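Local atomic coordinates of FAD:protein FMN transferase (Vibrio cholerae, PDB entry 6NXI), a protein that probably transfers the FMN moiety of FAD onto the hydroxyl group of a threonine in a target flavoprotein, with magnesium as cofactor. Residues T17-Y23 with N176-G182. Residues are numbered along the deposited sequence; the frame is centred on the assembly and turned at random.
Sequences TTYNIKY and NYMVEIG
Asn20 and Glu180 face each other across two neighbouring antiparallel strands, 17-24 and 177-181, in the large antiparallel sheet of the ApbE fold. They form a hydrogen-bonded pair, with Asn20 N to Glu180 O at 2.8 Å, and Glu180 N donates back to Asn20 O. Their side chains run side by side on the partly exposed face and add a further link. Asn20 ND2 donates to Glu180 OE1 at 3.0 Å, reaching the syn side of the carboxylate. The amide and carboxylate planes are turned 43° apart. CG of Glu180 stands anti to the backbone N (chi1 178°), and the chain then bends at chi2 (-97°), which swings the carboxylate back toward strand 17-24. Lys22 and Met178 form the next hydrogen-bonded pair, with Lys22 N to Met178 O at 2.9 Å and Met178 N to Lys22 O at 2.8 Å.

The other face is buried and largely apolar. Tyr19 CB lies 3.9 Å from Ile181 CG1, and Ile21 CG1 meets Val179 CG1 more loosely. The side chains of Tyr23 and Tyr177 meet at their CB atoms, 4.1 Å apart, and the rings then lead away from each other. Helices 32-50 and 157-171 pack on this face. Tyr19 OH is hydrogen-bonded to Asp40 on the first helix and Tyr177 OH to Gln170 on the second.

A second shell holds the polar pair. Asn20 OD1 accepts from His9 NE2 on strand 7-14, and Glu180 OE2 takes the backbone N-H of Gly183. The pairing thus joins the N-terminal strands 7-14 and 17-24 to the rest of the sheet, and its Thr17 end lies near the bound FAD. At that end Gly182 N donates a hydrogen bond to Thr18 O. One water closes the corner, donating to Thr18 O and, at 2.7 Å, to Glu180 OE2.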
ATOM      1  N   THR A  17       9.179   8.960   1.575  1.00 25.05           N
ATOM      2  CA  THR A  17       8.431   9.342   2.806  1.00 25.48           C
ATOM      3  C   THR A  17       9.371   9.136   4.005  1.00 23.42           C
ATOM      4  O   THR A  17      10.602   9.118   3.825  1.00 25.21           O
ATOM      5  CB  THR A  17       7.052   8.653   2.883  1.00 24.93           C
ATOM      6  OG1 THR A  17       6.264   9.054   4.031  1.00 25.67           O
ATOM      7  CG2 THR A  17       7.108   7.140   2.843  1.00 24.07           C
ATOM      8  N   THR A  18       8.773   8.859   5.154  1.00 23.42           N
ATOM      9  CA  THR A  18       9.518   8.609   6.406  1.00 23.54           C
ATOM     10  C   THR A  18       8.913   7.386   7.075  1.00 22.26           C
ATOM     11  O   THR A  18       7.708   7.037   6.907  1.00 22.23           O
ATOM     12  CB  THR A  18       9.501   9.802   7.381  1.00 25.45           C
ATOM     13  OG1 THR A  18       8.120   9.941   7.702  1.00 27.48           O
ATOM     14  CG2 THR A  18      10.152  11.041   6.811  1.00 26.24           C
ATOM     15  N   TYR A  19       9.772   6.672   7.780  1.00 22.19           N
ATOM     16  CA  TYR A  19       9.333   5.603   8.687  1.00 21.73           C
ATOM     17  C   TYR A  19       9.441   6.080  10.141  1.00 21.12           C
ATOM     18  O   TYR A  19      10.234   6.975  10.494  1.00 21.17           O
ATOM     19  CB  TYR A  19      10.150   4.327   8.501  1.00 22.43           C
ATOM     20  CG  TYR A  19      11.600   4.383   8.902  1.00 22.96           C
ATOM     21  CD1 TYR A  19      12.601   4.537   7.959  1.00 22.82           C
ATOM     22  CD2 TYR A  19      11.983   4.170  10.219  1.00 23.79           C
ATOM     23  CE1 TYR A  19      13.938   4.551   8.328  1.00 23.72           C
ATOM     24  CE2 TYR A  19      13.306   4.220  10.606  1.00 23.98           C
ATOM     25  CZ  TYR A  19      14.290   4.417   9.652  1.00 24.17           C
ATOM     26  OH  TYR A  19      15.610   4.413  10.021  1.00 26.56           O
ATOM     27  N   ASN A  20       8.625   5.452  10.959  1.00 20.60           N
ATOM     28  CA  ASN A  20       8.574   5.664  12.416  1.00 20.83           C
ATOM     29  C   ASN A  20       8.420   4.297  13.049  1.00 21.14           C
ATOM     30  O   ASN A  20       7.449   3.614  12.783  1.00 21.63           O
ATOM     31  CB  ASN A  20       7.471   6.593  12.856  1.00 21.30           C
ATOM     32  CG  ASN A  20       7.725   8.011  12.431  1.00 21.99           C
ATOM     33  OD1 ASN A  20       8.613   8.690  12.966  1.00 22.62           O
ATOM     34  ND2 ASN A  20       6.918   8.457  11.471  1.00 21.20           N
ATOM     35  N   ILE A  21       9.402   3.901  13.830  1.00 21.11           N
ATOM     36  CA  ILE A  21       9.360   2.598  14.514  1.00 22.68           C
ATOM     37  C   ILE A  21       9.392   2.905  16.008  1.00 21.17           C
ATOM     38  O   ILE A  21      10.283   3.642  16.440  1.00 22.60           O
ATOM     39  CB  ILE A  21      10.489   1.708  14.020  1.00 25.13           C
ATOM     40  CG1 ILE A  21      10.250   1.411  12.530  1.00 26.48           C
ATOM     41  CG2 ILE A  21      10.598   0.454  14.898  1.00 24.59           C
ATOM     42  CD1 ILE A  21      11.458   1.011  11.806  1.00 30.55           C
ATOM     43  N   LYS A  22       8.465   2.361  16.759  1.00 22.04           N
ATOM     44  CA  LYS A  22       8.453   2.463  18.232  1.00 21.94           C
ATOM     45  C   LYS A  22       8.509   1.060  18.803  1.00 22.10           C
ATOM     46  O   LYS A  22       7.804   0.164  18.305  1.00 21.12           O
ATOM     47  CB  LYS A  22       7.226   3.205  18.766  1.00 22.73           C
ATOM     48  CG  LYS A  22       7.199   4.664  18.371  1.00 23.32           C
ATOM     49  CD  LYS A  22       5.910   5.365  18.866  1.00 25.54           C
ATOM     50  CE  LYS A  22       5.931   6.851  18.561  1.00 26.17           C
ATOM     51  NZ  LYS A  22       4.814   7.610  19.173  1.00 27.51           N
ATOM     52  N   TYR A  23       9.356   0.856  19.795  1.00 20.88           N
ATOM     53  CA  TYR A  23       9.413  -0.480  20.425  1.00 21.45           C
ATOM     54  C   TYR A  23       9.690  -0.284  21.907  1.00 22.69           C
ATOM     55  O   TYR A  23      10.187   0.771  22.342  1.00 23.09           O
ATOM     56  CB  TYR A  23      10.407  -1.407  19.711  1.00 21.98           C
ATOM     57  CG  TYR A  23      11.841  -0.995  19.884  1.00 21.97           C
ATOM     58  CD1 TYR A  23      12.459  -0.189  18.954  1.00 23.19           C
ATOM     59  CD2 TYR A  23      12.599  -1.438  20.958  1.00 22.62           C
ATOM     60  CE1 TYR A  23      13.771   0.221  19.099  1.00 24.80           C
ATOM     61  CE2 TYR A  23      13.915  -1.051  21.102  1.00 23.59           C
ATOM     62  CZ  TYR A  23      14.508  -0.220  20.168  1.00 24.24           C
ATOM     63  OH  TYR A  23      15.812   0.189  20.291  1.00 27.10           O
ATOM     64  N   ASN A 176       7.151  -6.119  21.366  1.00 24.26           N
ATOM     65  CA  ASN A 176       6.234  -4.966  21.544  1.00 22.50           C
ATOM     66  C   ASN A 176       6.687  -3.846  20.606  1.00 21.09           C
ATOM     67  O   ASN A 176       7.683  -3.161  20.875  1.00 21.09           O
ATOM     68  CB  ASN A 176       6.193  -4.500  22.985  1.00 23.32           C
ATOM     69  CG  ASN A 176       5.865  -5.636  23.917  1.00 25.00           C
ATOM     70  OD1 ASN A 176       4.705  -5.982  24.080  1.00 25.48           O
ATOM     71  ND2 ASN A 176       6.885  -6.243  24.518  1.00 26.86           N
ATOM     72  N   TYR A 177       5.963  -3.624  19.516  1.00 21.02           N
ATOM     73  CA  TYR A 177       6.410  -2.610  18.542  1.00 19.90           C
ATOM     74  C   TYR A 177       5.234  -2.066  17.739  1.00 19.66           C
ATOM     75  O   TYR A 177       4.210  -2.748  17.544  1.00 20.17           O
ATOM     76  CB  TYR A 177       7.453  -3.181  17.578  1.00 20.42           C
ATOM     77  CG  TYR A 177       7.028  -4.379  16.750  1.00 19.27           C
ATOM     78  CD1 TYR A 177       6.222  -4.232  15.639  1.00 20.61           C
ATOM     79  CD2 TYR A 177       7.428  -5.667  17.068  1.00 19.61           C
ATOM     80  CE1 TYR A 177       5.776  -5.315  14.903  1.00 20.18           C
ATOM     81  CE2 TYR A 177       7.038  -6.757  16.301  1.00 20.41           C
ATOM     82  CZ  TYR A 177       6.171  -6.579  15.239  1.00 21.42           C
ATOM     83  OH  TYR A 177       5.725  -7.612  14.455  1.00 23.10           O
ATOM     84  N   MET A 178       5.544  -0.939  17.131  1.00 19.38           N
ATOM     85  CA  MET A 178       4.721  -0.315  16.051  1.00 21.17           C
ATOM     86  C   MET A 178       5.684   0.036  14.938  1.00 20.86           C
ATOM     87  O   MET A 178       6.658   0.759  15.212  1.00 21.58           O
ATOM     88  CB  MET A 178       4.012   0.958  16.485  1.00 23.80           C
ATOM     89  CG  MET A 178       3.447   1.711  15.282  1.00 25.13           C
ATOM     90  SD  MET A 178       2.855   3.346  15.748  1.00 34.29           S
ATOM     91  CE  MET A 178       1.513   2.823  16.801  1.00 33.21           C
ATOM     92  N   VAL A 179       5.495  -0.536  13.737  1.00 19.01           N
ATOM     93  CA  VAL A 179       6.269  -0.170  12.537  1.00 18.43           C
ATOM     94  C   VAL A 179       5.343   0.641  11.634  1.00 17.36           C
ATOM     95  O   VAL A 179       4.279   0.099  11.312  1.00 19.37           O
ATOM     96  CB  VAL A 179       6.757  -1.426  11.816  1.00 18.50           C
ATOM     97  CG1 VAL A 179       7.423  -1.071  10.524  1.00 18.88           C
ATOM     98  CG2 VAL A 179       7.669  -2.248  12.738  1.00 20.13           C
ATOM     99  N   GLU A 180       5.720   1.853  11.249  1.00 17.74           N
ATOM    100  CA  GLU A 180       4.876   2.710  10.377  1.00 18.95           C
ATOM    101  C   GLU A 180       5.750   3.273   9.247  1.00 19.07           C
ATOM    102  O   GLU A 180       6.827   3.819   9.524  1.00 19.58           O
ATOM    103  CB  GLU A 180       4.219   3.800  11.224  1.00 20.08           C
ATOM    104  CG  GLU A 180       3.372   4.773  10.405  1.00 20.95           C
ATOM    105  CD  GLU A 180       4.087   6.044  10.034  1.00 23.06           C
ATOM    106  OE1 GLU A 180       4.562   6.752  10.965  1.00 23.74           O
ATOM    107  OE2 GLU A 180       4.272   6.295   8.840  1.00 24.55           O
ATOM    108  N   ILE A 181       5.367   3.022   8.002  1.00 20.06           N
ATOM    109  CA  ILE A 181       6.026   3.638   6.820  1.00 20.45           C
ATOM    110  C   ILE A 181       4.978   4.325   5.960  1.00 20.40           C
ATOM    111  O   ILE A 181       4.067   3.677   5.497  1.00 20.79           O
ATOM    112  CB  ILE A 181       6.770   2.580   6.009  1.00 20.80           C
ATOM    113  CG1 ILE A 181       7.761   1.778   6.855  1.00 20.86           C
ATOM    114  CG2 ILE A 181       7.454   3.229   4.839  1.00 22.30           C
ATOM    115  CD1 ILE A 181       8.438   0.648   6.053  1.00 22.77           C
ATOM    116  N   GLY A 182       5.092   5.642   5.819  1.00 21.75           N
ATOM    117  CA  GLY A 182       4.133   6.407   5.028  1.00 22.89           C
ATOM    118  C   GLY A 182       2.698   6.107   5.428  1.00 24.50           C
ATOM    119  O   GLY A 182       1.826   5.971   4.529  1.00 25.16           O
TER
HETATM  120  O   HOH W   1       5.375   8.519   7.714  1.00 27.95           O